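Local coordinates for protein putative sodium:solute symporter (Proteus mirabilis, PDB 5NV9) that imports the sialic acid N-acetylneuraminic acid across the bacterial inner membrane, driven by the inward sodium gradient, with two sodium ions carried per sugar, at residues W48-S53 against I179-V183; A56-S61 against A339-S343; G416-L421 against G465-V470; K429-S435 against A477-A483. One frame throughout, in Å; residues are numbered along the deposited sequence.

Contact 1: residues W48-S53 against I179-V183. With NA (sodium ion), chain C.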
loop_
_atom_site.group_PDB
_atom_site.type_symbol
_atom_site.label_atom_id
_atom_site.label_comp_id
_atom_site.label_asym_id
_atom_site.label_seq_id
_atom_site.Cartn_x
_atom_site.Cartn_y
_atom_site.Cartn_z
ATOM N N TRP A 48 11.525 8.118 -12.962
ATOM C CA TRP A 48 12.075 6.922 -12.349
ATOM C C TRP A 48 11.920 6.972 -10.843
ATOM O O TRP A 48 11.581 5.978 -10.251
ATOM C CB TRP A 48 13.519 6.689 -12.744
ATOM C CG TRP A 48 14.565 7.615 -12.104
ATOM C CD1 TRP A 48 15.085 8.758 -12.632
ATOM C CD2 TRP A 48 15.229 7.395 -10.858
ATOM N NE1 TRP A 48 16.015 9.311 -11.750
ATOM C CE2 TRP A 48 16.132 8.479 -10.661
ATOM C CE3 TRP A 48 15.152 6.379 -9.883
ATOM C CZ2 TRP A 48 16.941 8.595 -9.512
ATOM C CZ3 TRP A 48 15.971 6.503 -8.734
ATOM C CH2 TRP A 48 16.838 7.612 -8.561
ATOM N N ALA A 49 12.201 8.117 -10.206
ATOM C CA ALA A 49 12.085 8.228 -8.736
ATOM C C ALA A 49 10.622 8.075 -8.206
ATOM O O ALA A 49 10.314 7.374 -7.147
ATOM C CB ALA A 49 12.663 9.565 -8.290
ATOM N N ALA A 50 9.718 8.739 -8.903
ATOM C CA ALA A 50 8.267 8.591 -8.589
ATOM C C ALA A 50 7.811 7.134 -8.766
ATOM O O ALA A 50 7.020 6.637 -7.988
ATOM C CB ALA A 50 7.434 9.534 -9.415
ATOM N N GLY A 51 8.349 6.433 -9.748
ATOM C CA GLY A 51 7.978 5.019 -9.969
ATOM C C GLY A 51 8.474 4.050 -8.924
ATOM O O GLY A 51 7.768 3.134 -8.543
ATOM N N VAL A 52 9.709 4.249 -8.447
ATOM C CA VAL A 52 10.194 3.506 -7.282
ATOM C C VAL A 52 9.381 3.833 -5.994
ATOM O O VAL A 52 9.175 3.000 -5.071
ATOM C CB VAL A 52 11.725 3.751 -7.012
ATOM C CG1 VAL A 52 12.157 2.874 -5.826
ATOM C CG2 VAL A 52 12.555 3.348 -8.269
ATOM N N SER A 53 8.996 5.064 -5.892
ATOM C CA SER A 53 8.203 5.528 -4.749
ATOM C C SER A 53 6.796 4.891 -4.735
ATOM O O SER A 53 6.245 4.627 -3.645
ATOM C CB SER A 53 8.059 7.075 -4.771
ATOM O OG SER A 53 7.238 7.494 -3.684
ATOM N N ILE A 179 9.321 10.874 -1.138
ATOM C CA ILE A 179 9.644 10.143 -2.353
ATOM C C ILE A 179 11.128 9.703 -2.343
ATOM O O ILE A 179 11.470 8.546 -2.610
ATOM C CB ILE A 179 9.325 10.996 -3.546
ATOM C CG1 ILE A 179 7.808 10.976 -3.778
ATOM C CG2 ILE A 179 10.100 10.526 -4.787
ATOM C CD1 ILE A 179 7.356 12.004 -4.812
ATOM N N TRP A 180 12.012 10.600 -1.984
ATOM C CA TRP A 180 13.446 10.218 -1.996
ATOM C C TRP A 180 13.858 9.211 -0.902
ATOM O O TRP A 180 14.620 8.291 -1.220
ATOM C CB TRP A 180 14.300 11.438 -2.028
ATOM C CG TRP A 180 14.257 12.159 -3.348
ATOM C CD1 TRP A 180 13.752 13.400 -3.552
ATOM C CD2 TRP A 180 14.731 11.711 -4.634
ATOM N NE1 TRP A 180 13.863 13.751 -4.858
ATOM C CE2 TRP A 180 14.461 12.744 -5.550
ATOM C CE3 TRP A 180 15.372 10.564 -5.090
ATOM C CZ2 TRP A 180 14.787 12.660 -6.887
ATOM C CZ3 TRP A 180 15.703 10.489 -6.407
ATOM C CH2 TRP A 180 15.441 11.523 -7.284
ATOM N N THR A 181 13.303 9.304 0.309
ATOM C CA THR A 181 13.327 8.173 1.233
ATOM C C THR A 181 12.735 6.840 0.706
ATOM O O THR A 181 13.306 5.761 0.968
ATOM C CB THR A 181 12.693 8.486 2.619
ATOM O OG1 THR A 181 11.347 8.897 2.454
ATOM C CG2 THR A 181 13.485 9.578 3.359
ATOM N N ASP A 182 11.578 6.921 0.024
ATOM C CA ASP A 182 10.965 5.782 -0.641
ATOM C C ASP A 182 11.889 5.119 -1.657
ATOM O O ASP A 182 11.849 3.907 -1.782
ATOM C CB ASP A 182 9.656 6.091 -1.410
ATOM C CG ASP A 182 8.453 6.285 -0.532
ATOM O OD1 ASP A 182 8.514 6.006 0.676
ATOM O OD2 ASP A 182 7.390 6.769 -1.067
ATOM N N VAL A 183 12.695 5.898 -2.370
ATOM C CA VAL A 183 13.592 5.372 -3.404
ATOM C C VAL A 183 14.646 4.528 -2.734
ATOM O O VAL A 183 14.970 3.414 -3.193
ATOM C CB VAL A 183 14.255 6.490 -4.249
ATOM C CG1 VAL A 183 15.362 5.973 -5.173
ATOM C CG2 VAL A 183 13.224 7.256 -5.061
HETATM NA NA NA C . 6.549 6.761 1.110
#

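Contact 2: residues A56-S61 against A339-S343. With NA (sodium ion), chain B; NA (sodium ion), chain C; SLB (N-acetyl-beta-neuraminic acid), chain D.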
loop_
_atom_site.group_PDB
_atom_site.type_symbol
_atom_site.label_atom_id
_atom_site.label_comp_id
_atom_site.label_asym_id
_atom_site.label_seq_id
_atom_site.Cartn_x
_atom_site.Cartn_y
_atom_site.Cartn_z
ATOM N N ALA A 56 7.319 1.305 -3.502
ATOM C CA ALA A 56 7.639 1.282 -2.054
ATOM C C ALA A 56 6.438 1.713 -1.193
ATOM O O ALA A 56 6.268 1.212 -0.102
ATOM C CB ALA A 56 8.849 2.137 -1.729
ATOM N N THR A 57 5.616 2.596 -1.709
ATOM C CA THR A 57 4.316 3.001 -1.102
ATOM C C THR A 57 3.407 1.760 -1.014
ATOM O O THR A 57 2.881 1.499 0.024
ATOM C CB THR A 57 3.651 4.165 -1.911
ATOM O OG1 THR A 57 4.435 5.364 -1.811
ATOM C CG2 THR A 57 2.157 4.509 -1.466
ATOM N N THR A 58 3.258 0.971 -2.087
ATOM C CA THR A 58 2.278 -0.147 -2.072
ATOM C C THR A 58 2.775 -1.363 -1.304
ATOM O O THR A 58 1.993 -2.046 -0.644
ATOM C CB THR A 58 1.864 -0.592 -3.494
ATOM O OG1 THR A 58 3.040 -0.959 -4.224
ATOM C CG2 THR A 58 1.151 0.514 -4.245
ATOM N N LEU A 59 4.082 -1.612 -1.355
ATOM C CA LEU A 59 4.684 -2.806 -0.749
ATOM C C LEU A 59 5.195 -2.490 0.633
ATOM O O LEU A 59 6.201 -1.819 0.772
ATOM C CB LEU A 59 5.868 -3.320 -1.567
ATOM C CG LEU A 59 6.268 -4.774 -1.311
ATOM C CD1 LEU A 59 7.090 -5.340 -2.472
ATOM C CD2 LEU A 59 7.025 -4.919 -0.017
ATOM N N SER A 60 4.544 -3.082 1.619
ATOM C CA SER A 60 4.766 -2.771 3.031
ATOM C C SER A 60 5.234 -4.023 3.770
ATOM O O SER A 60 5.540 -5.055 3.160
ATOM C CB SER A 60 3.481 -2.200 3.611
ATOM O OG SER A 60 2.565 -3.194 4.005
ATOM N N SER A 61 5.270 -3.960 5.086
ATOM C CA SER A 61 5.554 -5.154 5.877
ATOM C C SER A 61 4.517 -6.242 5.745
ATOM O O SER A 61 4.787 -7.383 6.080
ATOM C CB SER A 61 5.723 -4.737 7.327
ATOM O OG SER A 61 4.494 -4.212 7.773
ATOM N N ALA A 339 10.469 -1.303 4.275
ATOM C CA ALA A 339 9.137 -1.702 3.727
ATOM C C ALA A 339 7.971 -1.041 4.482
ATOM O O ALA A 339 7.016 -0.532 3.884
ATOM C CB ALA A 339 8.977 -3.206 3.668
ATOM N N ALA A 340 8.058 -1.041 5.802
ATOM C CA ALA A 340 7.051 -0.429 6.663
ATOM C C ALA A 340 6.986 1.109 6.493
ATOM O O ALA A 340 5.916 1.678 6.191
ATOM C CB ALA A 340 7.368 -0.796 8.062
ATOM N N GLN A 341 8.137 1.774 6.658
ATOM C CA GLN A 341 8.247 3.217 6.630
ATOM C C GLN A 341 7.958 3.898 5.298
ATOM O O GLN A 341 7.411 4.963 5.278
ATOM C CB GLN A 341 9.617 3.628 7.150
ATOM C CG GLN A 341 9.752 3.322 8.640
ATOM C CD GLN A 341 11.119 3.637 9.214
ATOM O OE1 GLN A 341 12.152 3.382 8.587
ATOM N NE2 GLN A 341 11.133 4.183 10.458
ATOM N N SER A 342 8.339 3.305 4.177
ATOM C CA SER A 342 8.006 3.858 2.946
ATOM C C SER A 342 6.459 3.872 2.736
ATOM O O SER A 342 5.956 4.671 2.011
ATOM C CB SER A 342 8.673 3.056 1.814
ATOM O OG SER A 342 8.418 1.667 1.962
ATOM N N SER A 343 5.746 2.948 3.340
ATOM C CA SER A 343 4.261 2.898 3.219
ATOM C C SER A 343 3.603 3.854 4.211
ATOM O O SER A 343 2.669 4.600 3.851
ATOM C CB SER A 343 3.791 1.438 3.436
ATOM O OG SER A 343 4.211 0.634 2.314
HETATM NA NA NA B . 6.503 0.256 1.808
HETATM NA NA NA C . 6.549 6.761 1.110
HETATM C C1 SLB D . 1.274 -4.370 0.865
HETATM C C2 SLB D . 0.428 -4.538 -0.367
HETATM C C3 SLB D . -0.638 -5.574 -0.094
HETATM C C4 SLB D . -1.420 -5.969 -1.367
HETATM C C5 SLB D . -0.371 -6.505 -2.341
HETATM C C6 SLB D . 0.702 -5.427 -2.602
HETATM C C7 SLB D . 1.828 -5.857 -3.552
HETATM C C8 SLB D . 2.846 -4.763 -3.741
HETATM C C9 SLB D . 3.872 -5.129 -4.813
HETATM C C10 SLB D . -0.915 -8.158 -4.091
HETATM C C11 SLB D . -1.302 -8.270 -5.542
HETATM N N5 SLB D . -0.988 -6.907 -3.614
HETATM O O1A SLB D . 2.343 -5.066 0.962
HETATM O O1B SLB D . 0.854 -3.571 1.786
HETATM O O2 SLB D . -0.185 -3.278 -0.760
HETATM O O4 SLB D . -2.410 -7.017 -1.080
HETATM O O6 SLB D . 1.323 -5.047 -1.376
HETATM O O7 SLB D . 2.536 -6.984 -3.026
HETATM O O8 SLB D . 2.195 -3.548 -4.094
HETATM O O9 SLB D . 3.274 -5.245 -6.129
HETATM O O10 SLB D . -0.511 -9.125 -3.424
#

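Contact 3: residues G416-L421 against G465-V470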
loop_
_atom_site.group_PDB
_atom_site.type_symbol
_atom_site.label_atom_id
_atom_site.label_comp_id
_atom_site.label_asym_id
_atom_site.label_seq_id
_atom_site.Cartn_x
_atom_site.Cartn_y
_atom_site.Cartn_z
ATOM N N GLY A 416 -14.240 -0.456 -2.180
ATOM C CA GLY A 416 -15.028 -0.840 -3.328
ATOM C C GLY A 416 -15.850 0.328 -3.874
ATOM O O GLY A 416 -15.697 0.721 -5.041
ATOM N N PRO A 417 -16.723 0.912 -3.042
ATOM C CA PRO A 417 -17.555 2.042 -3.533
ATOM C C PRO A 417 -16.689 3.221 -4.020
ATOM O O PRO A 417 -17.004 3.851 -5.018
ATOM C CB PRO A 417 -18.418 2.402 -2.308
ATOM C CG PRO A 417 -18.428 1.184 -1.443
ATOM C CD PRO A 417 -17.099 0.502 -1.682
HETATM N N MSE A 418 -15.566 3.523 -3.341
HETATM C CA MSE A 418 -14.731 4.636 -3.793
HETATM C C MSE A 418 -14.231 4.387 -5.214
HETATM O O MSE A 418 -14.227 5.293 -6.098
HETATM C CB MSE A 418 -13.660 4.780 -2.713
HETATM C CG MSE A 418 -12.550 5.774 -3.005
HETATM SE SE MSE A 418 -11.145 5.608 -1.606
HETATM C CE MSE A 418 -12.287 4.650 -0.321
ATOM N N THR A 419 -13.837 3.157 -5.473
ATOM C CA THR A 419 -13.247 2.777 -6.748
ATOM C C THR A 419 -14.314 2.729 -7.850
ATOM O O THR A 419 -14.047 3.078 -9.025
ATOM C CB THR A 419 -12.601 1.381 -6.656
ATOM O OG1 THR A 419 -11.534 1.373 -5.695
ATOM C CG2 THR A 419 -12.108 0.927 -7.993
ATOM N N GLY A 420 -15.517 2.265 -7.496
ATOM C CA GLY A 420 -16.624 2.270 -8.467
ATOM C C GLY A 420 -16.970 3.677 -8.985
ATOM O O GLY A 420 -17.342 3.865 -10.151
ATOM N N LEU A 421 -16.936 4.653 -8.073
ATOM C CA LEU A 421 -17.182 6.019 -8.418
ATOM C C LEU A 421 -16.272 6.501 -9.520
ATOM O O LEU A 421 -16.763 7.192 -10.393
ATOM C CB LEU A 421 -17.081 6.943 -7.218
ATOM C CG LEU A 421 -18.224 6.879 -6.191
ATOM C CD1 LEU A 421 -17.842 7.553 -4.867
ATOM C CD2 LEU A 421 -19.480 7.539 -6.728
ATOM N N GLY A 465 -18.597 -4.015 -4.191
ATOM C CA GLY A 465 -18.620 -2.599 -3.926
ATOM C C GLY A 465 -18.469 -1.792 -5.206
ATOM O O GLY A 465 -19.263 -0.896 -5.476
ATOM N N SER A 466 -17.462 -2.130 -5.996
ATOM C CA SER A 466 -17.211 -1.431 -7.250
ATOM C C SER A 466 -18.353 -1.568 -8.226
ATOM O O SER A 466 -18.856 -0.569 -8.727
ATOM C CB SER A 466 -15.912 -1.925 -7.906
ATOM O OG SER A 466 -14.806 -1.341 -7.229
HETATM N N MSE A 467 -18.724 -2.804 -8.522
HETATM C CA MSE A 467 -19.723 -3.060 -9.583
HETATM C C MSE A 467 -21.127 -2.564 -9.200
HETATM O O MSE A 467 -21.932 -2.276 -10.076
HETATM C CB MSE A 467 -19.704 -4.513 -10.006
HETATM C CG MSE A 467 -18.414 -4.886 -10.732
HETATM SE SE MSE A 467 -18.007 -3.658 -12.247
HETATM C CE MSE A 467 -19.742 -3.838 -13.163
ATOM N N SER A 468 -21.415 -2.448 -7.898
ATOM C CA SER A 468 -22.676 -1.913 -7.422
ATOM C C SER A 468 -22.815 -0.405 -7.784
ATOM O O SER A 468 -23.882 0.077 -8.176
ATOM C CB SER A 468 -22.790 -2.040 -5.899
ATOM O OG SER A 468 -23.118 -3.341 -5.439
ATOM N N VAL A 469 -21.732 0.365 -7.602
ATOM C CA VAL A 469 -21.718 1.748 -7.988
ATOM C C VAL A 469 -21.907 1.857 -9.518
ATOM O O VAL A 469 -22.740 2.658 -10.007
ATOM C CB VAL A 469 -20.422 2.486 -7.488
ATOM C CG1 VAL A 469 -20.436 3.926 -7.954
ATOM C CG2 VAL A 469 -20.358 2.517 -5.972
ATOM N N VAL A 470 -21.156 1.059 -10.275
ATOM C CA VAL A 470 -21.198 1.112 -11.730
ATOM C C VAL A 470 -22.609 0.792 -12.234
ATOM O O VAL A 470 -23.198 1.538 -13.048
ATOM C CB VAL A 470 -20.128 0.222 -12.394
ATOM C CG1 VAL A 470 -20.318 0.125 -13.913
ATOM C CG2 VAL A 470 -18.730 0.766 -12.156
#

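Contact 4: residues K429-S435 against A477-A483. With LMT (dodecyl-beta-D-maltoside), chain E.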
loop_
_atom_site.group_PDB
_atom_site.type_symbol
_atom_site.label_atom_id
_atom_site.label_comp_id
_atom_site.label_asym_id
_atom_site.label_seq_id
_atom_site.Cartn_x
_atom_site.Cartn_y
_atom_site.Cartn_z
ATOM N N LYS A 429 -20.454 7.918 -19.581
ATOM C CA LYS A 429 -20.684 9.349 -19.854
ATOM C C LYS A 429 -22.011 9.873 -19.266
ATOM O O LYS A 429 -22.114 11.023 -18.838
ATOM C CB LYS A 429 -20.648 9.610 -21.371
ATOM C CG LYS A 429 -20.911 11.074 -21.745
ATOM C CD LYS A 429 -20.623 11.385 -23.225
ATOM C CE LYS A 429 -21.140 12.781 -23.629
ATOM N NZ LYS A 429 -20.243 13.859 -23.149
ATOM N N ARG A 430 -23.037 9.050 -19.214
ATOM C CA ARG A 430 -24.334 9.554 -18.771
ATOM C C ARG A 430 -24.506 9.586 -17.261
ATOM O O ARG A 430 -25.433 10.199 -16.759
ATOM C CB ARG A 430 -25.477 8.765 -19.382
ATOM C CG ARG A 430 -25.807 9.282 -20.759
ATOM C CD ARG A 430 -25.037 8.498 -21.803
ATOM N NE ARG A 430 -25.244 7.075 -21.549
ATOM C CZ ARG A 430 -24.318 6.204 -21.111
ATOM N NH1 ARG A 430 -23.072 6.592 -20.928
ATOM N NH2 ARG A 430 -24.661 4.912 -20.868
ATOM N N ALA A 431 -23.588 8.960 -16.539
ATOM C CA ALA A 431 -23.697 8.962 -15.124
ATOM C C ALA A 431 -23.620 10.384 -14.670
ATOM O O ALA A 431 -22.925 11.193 -15.300
ATOM C CB ALA A 431 -22.575 8.135 -14.493
ATOM N N ASN A 432 -24.286 10.694 -13.542
ATOM C CA ASN A 432 -24.370 12.055 -13.080
ATOM C C ASN A 432 -24.333 12.058 -11.564
ATOM O O ASN A 432 -24.255 10.994 -10.939
ATOM C CB ASN A 432 -25.677 12.726 -13.670
ATOM C CG ASN A 432 -26.926 11.861 -13.473
ATOM O OD1 ASN A 432 -27.174 11.397 -12.365
ATOM N ND2 ASN A 432 -27.734 11.666 -14.552
ATOM N N ALA A 433 -24.356 13.242 -10.964
ATOM C CA ALA A 433 -24.231 13.374 -9.525
ATOM C C ALA A 433 -25.199 12.561 -8.724
ATOM O O ALA A 433 -24.891 11.910 -7.707
ATOM C CB ALA A 433 -24.362 14.818 -9.164
ATOM N N GLY A 434 -26.447 12.589 -9.154
ATOM C CA GLY A 434 -27.432 11.849 -8.443
ATOM C C GLY A 434 -27.287 10.359 -8.607
ATOM O O GLY A 434 -27.429 9.650 -7.660
ATOM N N SER A 435 -27.014 9.884 -9.811
ATOM C CA SER A 435 -26.888 8.480 -10.022
ATOM C C SER A 435 -25.631 7.895 -9.325
ATOM O O SER A 435 -25.623 6.743 -8.886
ATOM C CB SER A 435 -26.951 8.180 -11.523
ATOM O OG SER A 435 -25.687 8.168 -12.155
ATOM N N ALA A 477 -29.078 6.807 -13.964
ATOM C CA ALA A 477 -28.680 8.061 -14.664
ATOM C C ALA A 477 -29.839 8.830 -15.345
ATOM O O ALA A 477 -29.899 10.035 -15.213
ATOM C CB ALA A 477 -27.572 7.771 -15.681
ATOM N N PRO A 478 -30.754 8.141 -16.062
ATOM C CA PRO A 478 -31.838 8.907 -16.727
ATOM C C PRO A 478 -32.878 9.511 -15.792
ATOM O O PRO A 478 -33.706 10.340 -16.214
ATOM C CB PRO A 478 -32.497 7.863 -17.639
ATOM C CG PRO A 478 -31.498 6.789 -17.825
ATOM C CD PRO A 478 -30.669 6.755 -16.585
ATOM N N LEU A 479 -32.847 9.128 -14.523
ATOM C CA LEU A 479 -33.747 9.728 -13.535
ATOM C C LEU A 479 -33.356 11.076 -12.956
ATOM O O LEU A 479 -34.150 11.664 -12.210
ATOM C CB LEU A 479 -33.888 8.793 -12.352
ATOM C CG LEU A 479 -34.293 7.361 -12.698
ATOM C CD1 LEU A 479 -34.150 6.469 -11.449
ATOM C CD2 LEU A 479 -35.695 7.399 -13.242
ATOM N N PHE A 480 -32.132 11.517 -13.225
ATOM C CA PHE A 480 -31.592 12.759 -12.695
ATOM C C PHE A 480 -31.205 13.668 -13.884
ATOM O O PHE A 480 -31.133 13.211 -15.037
ATOM C CB PHE A 480 -30.343 12.513 -11.799
ATOM C CG PHE A 480 -30.587 11.574 -10.656
ATOM C CD1 PHE A 480 -31.194 12.025 -9.486
ATOM C CD2 PHE A 480 -30.212 10.241 -10.732
ATOM C CE1 PHE A 480 -31.473 11.151 -8.466
ATOM C CE2 PHE A 480 -30.476 9.371 -9.693
ATOM C CZ PHE A 480 -31.136 9.818 -8.575
ATOM N N ALA A 481 -30.977 14.950 -13.603
ATOM C CA ALA A 481 -30.527 15.926 -14.602
ATOM C C ALA A 481 -29.275 15.433 -15.348
ATOM O O ALA A 481 -28.461 14.699 -14.755
ATOM C CB ALA A 481 -30.209 17.252 -13.918
ATOM N N PRO A 482 -29.124 15.825 -16.636
ATOM C CA PRO A 482 -28.055 15.337 -17.485
ATOM C C PRO A 482 -26.649 15.532 -16.917
ATOM O O PRO A 482 -26.389 16.488 -16.189
ATOM C CB PRO A 482 -28.250 16.130 -18.785
ATOM C CG PRO A 482 -29.726 16.322 -18.862
ATOM C CD PRO A 482 -30.105 16.613 -17.431
ATOM N N ALA A 483 -25.750 14.636 -17.309
ATOM C CA ALA A 483 -24.366 14.582 -16.752
ATOM C C ALA A 483 -23.586 15.844 -17.026
ATOM O O ALA A 483 -23.799 16.441 -18.066
ATOM C CB ALA A 483 -23.636 13.432 -17.346
HETATM C C1B LMT E . -35.669 18.266 -10.751
HETATM C C2B LMT E . -35.761 19.724 -10.311
HETATM C C3B LMT E . -37.221 20.098 -10.142
HETATM C C4B LMT E . -37.900 19.938 -11.488
HETATM C C5B LMT E . -37.601 18.547 -12.097
HETATM C C6B LMT E . -38.077 18.468 -13.539
HETATM O O1B LMT E . -36.460 17.512 -9.859
HETATM O O2B LMT E . -35.039 19.913 -9.078
HETATM O O3B LMT E . -37.390 21.440 -9.689
HETATM O "O4'" LMT E . -39.313 20.185 -11.284
HETATM O O5B LMT E . -36.223 18.152 -12.049
HETATM O O6B LMT E . -39.480 18.675 -13.415
HETATM C "C1'" LMT E . -34.869 13.844 -8.507
HETATM C "C2'" LMT E . -35.091 14.022 -10.019
HETATM C "C3'" LMT E . -35.171 15.463 -10.456
HETATM C "C4'" LMT E . -36.150 16.179 -9.543
HETATM C "C5'" LMT E . -35.500 16.115 -8.183
HETATM C "C6'" LMT E . -36.187 16.632 -6.977
HETATM O "O1'" LMT E . -35.389 12.676 -7.905
HETATM O "O2'" LMT E . -33.997 13.579 -10.816
HETATM O "O3'" LMT E . -35.468 15.417 -11.844
HETATM O "O5'" LMT E . -35.620 14.782 -7.766
HETATM O "O6'" LMT E . -35.999 15.547 -6.015
HETATM C C1 LMT E . -34.876 11.494 -8.451
HETATM C C2 LMT E . -35.997 10.516 -8.664
HETATM C C3 LMT E . -35.322 9.187 -8.949
HETATM C C4 LMT E . -34.701 8.575 -7.715
HETATM C C5 LMT E . -34.318 7.150 -8.028
HETATM C C6 LMT E . -34.089 6.321 -6.785
HETATM C C7 LMT E . -34.374 4.871 -7.173
HETATM C C8 LMT E . -34.411 3.940 -5.962
HETATM C C9 LMT E . -33.006 3.532 -5.530
HETATM C C10 LMT E . -32.852 3.535 -4.009
HETATM C C11 LMT E . -32.031 2.336 -3.551
HETATM C C12 LMT E . -30.995 2.750 -2.537
HETATM O O HOH W 1 -27.090 11.901 -17.862
#

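Contact 1: residues W48-S53 against I179-V183
The second sodium site of this LeuT-fold symporter, Na3, is backed here by the discontinuous helix 47-58, which crosses helix 155-203 at 72° and supplies a second-shell serine. Asp182 grips the sodium with both carboxylate oxygens, OD1 at 2.1 Å and OD2 at 2.3 Å. Ser53 OG then donates to Asp182 OD2 over 2.7 Å, meeting the lone pair that faces away from the other oxygen. With OG anti to the backbone N (chi1 178°), the Ser53 hydroxyl reaches across to the acid and also lies against Ile179 CG1. These bonds fix the carboxylate's rotation; the sodium, with Arg260 bound to Ser53 OG and weakly to OD2, probably favours its anionic form.

Farther from the ion the contact turns apolar. Ala49 CB sits over the six-membered ring of Trp180, 3.9 Å from its centroid, a CH-pi contact. The edge of that same ring points at the face of Trp48 in an offset T-shaped pair, planes at 70°. Val183 wedges in beside them, its CG1 3.7 Å from Trp48 CZ3. Helix 267-301 touches Trp48 and Val52, Phe28 of helix 8-29 meets the Trp180 ring nearly parallel, and Ser342, Ser345 and Ser346 of helix 328-361 complete the sodium site.

Contact 2: residues A56-S61 against A339-S343
Ala56, in the last turn of helix 47-58, and Leu59, where it unwinds, face Ser342 and Ser343 across the conserved Na2 sodium. Five oxygens surround the ion: the carbonyls Ala56 O at 2.1 Å, Leu59 O and Ala339 O, and the hydroxyls Ser342 OG and Ser343 OG. This is the tight part. Ser343 OG also donates to Thr57 O over 2.8 Å, from 50° above the carbonyl plane. Ser342 OG gives its proton to Ala338 O one turn back, so both serines can turn lone pairs to the ion. Beside them the backbones nearly touch: Ser60 CA is 3.3 Å from Ala339 O in a straight CA-H...O contact.

Packing thins out at the periplasmic end. Ser61 CB and Ala340 CB stand 4.3 Å apart, and the buried Ser61 N finds no partner in the model, while Ser61 OG bonds to Ile139 O. The face of 56-61 turned from helix 328-361 meets the sugar instead. Ser60 N donates to sialic acid O1A at 3.0 Å, nearly straight. Ser60 OG, folded back over its own backbone (chi1 83°), gives its proton to O1B at 2.8 Å and accepts from Ile62 N as N-cap of the next helix. Thr58 OG1 pairs with O8 of the glycerol tail.

The helix end and next turn give Ala56 O and Leu59 O to the cation and Ser60 N to the substrate carboxylate; Arg135, Gln82 and Thr63 also bond to the sugar. All five Na2 ligands are neutral, so none cancels the sodium's charge, which would probably favour an anionic sugar nearby.

Contact 3: residues G416-L421 against G465-V470
Gly416 and Gly465 meet backbone to backbone in a close glycine-mediated crossing of two transmembrane helices, 415-427 and 459-475, away from the sodium and sugar sites. The local axes come within 6.8 Å at a crossing angle of -42°. Gly416 CA lies 4.0 Å from Gly465 CA, and one turn on Gly420 CA is 3.9 Å from Ser466 CA. With no side chain on either glycine of 416-421, the main chain of 465-470 rests directly on it. Ser466 CA makes a bent CA-H...O contact of 3.4 Å with Gly416 O. Ser466 OG, beside its own backbone N (chi1 -77°), comes within 3.1 Å of the same carbonyl, although its one proton may go weakly to Gly462 O. Ser466 OG also lies against Thr419 CB, whose own hydroxyl bonds back to Gly415 O.

Val469 is the main apolar side chain to reach across. CG1, anti to the backbone N, lies over the Gly420-Leu421 peptide, 3.6 Å from Leu421 N, and touches Leu421 CD2 at 3.9 Å. CG2 goes the other way, to 3.7 Å from Pro417 O and near the proline's CB, so the two methyls straddle the surface on which Gly420 presents only backbone.

Helix 433-452 seals one flank: Ser443 touches Pro417 and Val469 and bonds to Gly465 O. Phe245 and Ile248 of helix 236-253 meet Ser466 and Thr419. The GxxxG spacing of Gly416 and Gly420, the small residues facing it, the short axis distance, the right-handed crossing and the CA-H...O contact are consistent with a GAS-right helix pair.

Contact 4: residues K429-S435 against A477-A483
One asparagine does two jobs here: Asn432 caps the start of helix 433-452 and, with the other end of the same amide, ties down the loop after helix 459-475. Its ND2 donates to Ala477 O over 2.8 Å, with that oxygen almost in the amide plane. Its OD1 accepts from Ser435 N at 3.0 Å, the N-H arriving nearly along the C=O axis. Ser435 OG returns a bond by accepting from Asn432 N at 3.2 Å, completing a capping box, and reaches Gly473 O as well.

Phe480 lays its ring over the first turn of the helix. Gly434 CA stands 3.8 Å from the ring centroid and only 8° off the normal, a CH-pi contact made possible by the bare glycine; Leu479 CB lies toward the rim of the opposite face. A detergent molecule comes up to the same ring, its C1 3.4 Å from Phe480 CE1. Farther along, Ala483 CB sits against Ala431 O at 3.1 Å, and a water receives no more than weak bonds from Asn432 ND2 and Ala483 N while donating to Arg430 O.

With both ends of its amide engaged, Asn432 can hardly flip, and the cytoplasmic helix start and the chain leaving the membrane are joined by neutral polar groups and one ring contact, beside a bound detergent.

From the N terminus, helix 47-58 carries the first segments of both contact 1 and contact 2. Its partner in helix 155-203 closes the first loop, of 125 residues, and helix 328-361 closes the second, of 277, so the two cross and their atoms touch around a shared sodium. They tie the discontinuous helix to helices 155-203 and 328-361, with which it shares the ion sites. Contacts 3 and 4 follow in series as a second crossed pair, closing loops of 43 and 41 residues and linking helix 415-427 and the start of helix 433-452 to helix 459-475 and its trailing loop. Their nearest atoms are about 5 Å apart; contact 4 is the more peripheral.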